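Local coordinates for protein putative glutathionylspermidine synthase (Methylobacillus flagellatus, PDB 3N6X) that is of unestablished function but, as a circularly permuted ATP-grasp protein, probably uses ATP to join a carboxylate to an amine, as glutathionylspermidine synthases do, at residues R43-A46 with E47-R51. Numbering follows the deposited sequence.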
loop_
_atom_site.group_PDB
_atom_site.type_symbol
_atom_site.label_atom_id
_atom_site.label_comp_id
_atom_site.label_asym_id
_atom_site.label_seq_id
_atom_site.Cartn_x
_atom_site.Cartn_y
_atom_site.Cartn_z
ATOM N N ARG A 43 -23.471 -0.217 18.200
ATOM C CA ARG A 43 -24.090 0.908 18.918
ATOM C C ARG A 43 -23.381 1.206 20.244
ATOM O O ARG A 43 -23.104 2.367 20.545
ATOM C CB ARG A 43 -25.586 0.645 19.156
ATOM C CG ARG A 43 -26.394 1.917 19.417
ATOM C CD ARG A 43 -27.639 1.637 20.244
ATOM N NE ARG A 43 -27.355 1.629 21.682
ATOM C CZ ARG A 43 -27.216 0.523 22.412
ATOM N NH1 ARG A 43 -27.342 -0.673 21.848
ATOM N NH2 ARG A 43 -26.957 0.607 23.710
ATOM N N GLN A 44 -23.075 0.153 21.025
ATOM C CA GLN A 44 -22.376 0.288 22.305
ATOM C C GLN A 44 -20.901 0.669 22.101
ATOM O O GLN A 44 -20.341 1.415 22.912
ATOM C CB GLN A 44 -22.521 -0.987 23.139
ATOM C CG GLN A 44 -23.927 -1.162 23.721
ATOM C CD GLN A 44 -24.470 -2.561 23.527
ATOM O OE1 GLN A 44 -24.028 -3.318 22.656
ATOM N NE2 GLN A 44 -25.467 -2.923 24.323
ATOM N N GLU A 45 -20.295 0.207 20.982
ATOM C CA GLU A 45 -18.926 0.567 20.601
ATOM C C GLU A 45 -18.870 2.071 20.236
ATOM O O GLU A 45 -17.940 2.772 20.653
ATOM C CB GLU A 45 -18.448 -0.303 19.414
ATOM C CG GLU A 45 -17.063 0.057 18.902
ATOM C CD GLU A 45 -16.787 -0.357 17.470
ATOM O OE1 GLU A 45 -17.630 -0.062 16.590
ATOM O OE2 GLU A 45 -15.705 -0.935 17.220
ATOM N N ALA A 46 -19.896 2.562 19.486
ATOM C CA ALA A 46 -20.013 3.973 19.086
ATOM C C ALA A 46 -20.235 4.874 20.313
ATOM O O ALA A 46 -19.749 6.011 20.344
ATOM C CB ALA A 46 -21.156 4.142 18.101
ATOM N N GLU A 47 -20.958 4.351 21.331
ATOM C CA GLU A 47 -21.207 5.055 22.581
ATOM C C GLU A 47 -19.911 5.159 23.393
ATOM O O GLU A 47 -19.587 6.245 23.890
ATOM C CB GLU A 47 -22.304 4.345 23.388
ATOM C CG GLU A 47 -23.713 4.721 22.952
ATOM C CD GLU A 47 -24.824 3.846 23.508
ATOM O OE1 GLU A 47 -24.699 3.374 24.662
ATOM O OE2 GLU A 47 -25.844 3.668 22.801
ATOM N N LEU A 48 -19.137 4.034 23.474
ATOM C CA LEU A 48 -17.840 3.969 24.164
ATOM C C LEU A 48 -16.850 4.969 23.530
ATOM O O LEU A 48 -16.201 5.736 24.247
ATOM C CB LEU A 48 -17.267 2.526 24.096
ATOM C CG LEU A 48 -15.999 2.238 24.944
ATOM C CD1 LEU A 48 -15.943 0.776 25.359
ATOM C CD2 LEU A 48 -14.718 2.603 24.182
ATOM N N LEU A 49 -16.748 4.958 22.186
ATOM C CA LEU A 49 -15.842 5.837 21.447
ATOM C C LEU A 49 -16.184 7.314 21.612
ATOM O O LEU A 49 -15.278 8.144 21.679
ATOM C CB LEU A 49 -15.778 5.439 19.965
ATOM C CG LEU A 49 -14.960 4.175 19.676
ATOM C CD1 LEU A 49 -15.443 3.485 18.414
ATOM C CD2 LEU A 49 -13.478 4.489 19.584
ATOM N N PHE A 50 -17.480 7.643 21.739
ATOM C CA PHE A 50 -17.889 9.031 21.961
ATOM C C PHE A 50 -17.621 9.475 23.408
ATOM O O PHE A 50 -17.045 10.536 23.617
ATOM C CB PHE A 50 -19.366 9.243 21.596
ATOM C CG PHE A 50 -19.842 10.647 21.880
ATOM C CD1 PHE A 50 -19.474 11.704 21.053
ATOM C CD2 PHE A 50 -20.615 10.922 23.001
ATOM C CE1 PHE A 50 -19.891 13.004 21.333
ATOM C CE2 PHE A 50 -21.022 12.225 23.284
ATOM C CZ PHE A 50 -20.666 13.255 22.444
ATOM N N ARG A 51 -18.070 8.671 24.402
ATOM C CA ARG A 51 -17.902 8.970 25.833
ATOM C C ARG A 51 -16.430 9.181 26.211
ATOM O O ARG A 51 -16.119 10.095 26.980
ATOM C CB ARG A 51 -18.486 7.841 26.701
ATOM C CG ARG A 51 -20.005 7.865 26.847
ATOM C CD ARG A 51 -20.480 6.914 27.946
ATOM N NE ARG A 51 -19.727 5.651 27.963
ATOM C CZ ARG A 51 -20.085 4.554 27.298
ATOM N NH1 ARG A 51 -21.198 4.545 26.573
ATOM N NH2 ARG A 51 -19.338 3.459 27.358
HETATM O O HOH W 1 -20.671 1.435 25.572
#
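R43 and E47, one turn apart on a single helix, form an i to i+4 salt bridge, with R43 NE 2.8 Å from E47 OE2. The carboxylate oxygen takes the N-H on its syn side but well out of the carboxylate plane, and the fit is oblique: the guanidinium and carboxylate planes lie 60° apart, and the N-H...O angle is only 138°. A bend at chi3 (85°) swings NE toward E47, whose chain runs out extended; long, flexible side chains of opposite charge suit this exposed flank. Beneath them E47 N donates to R43 O at 3.0 Å, the first of five successive alpha-helical bonds, through R51 N to E47 O. Q44 O serves twice, accepting L48 N at 2.9 Å and a water at 2.7 Å; that water also accepts from R51 NH2, linking R51 to the backbone two turns earlier. On the buried side E45 and L49 run side by side, with L49 CD1 3.8 Å from E45 CG, so the aliphatic part of the glutamate packs against leucine while its OE2 accepts from the backbone N of V74. L48 and L49 give helix 42-53, a peripheral element, its apolar inner face; L48 touches Q38 and E45 touches L39 in the loop after helix 25-33, and E45 also reaches the segment leading to strand 77-79.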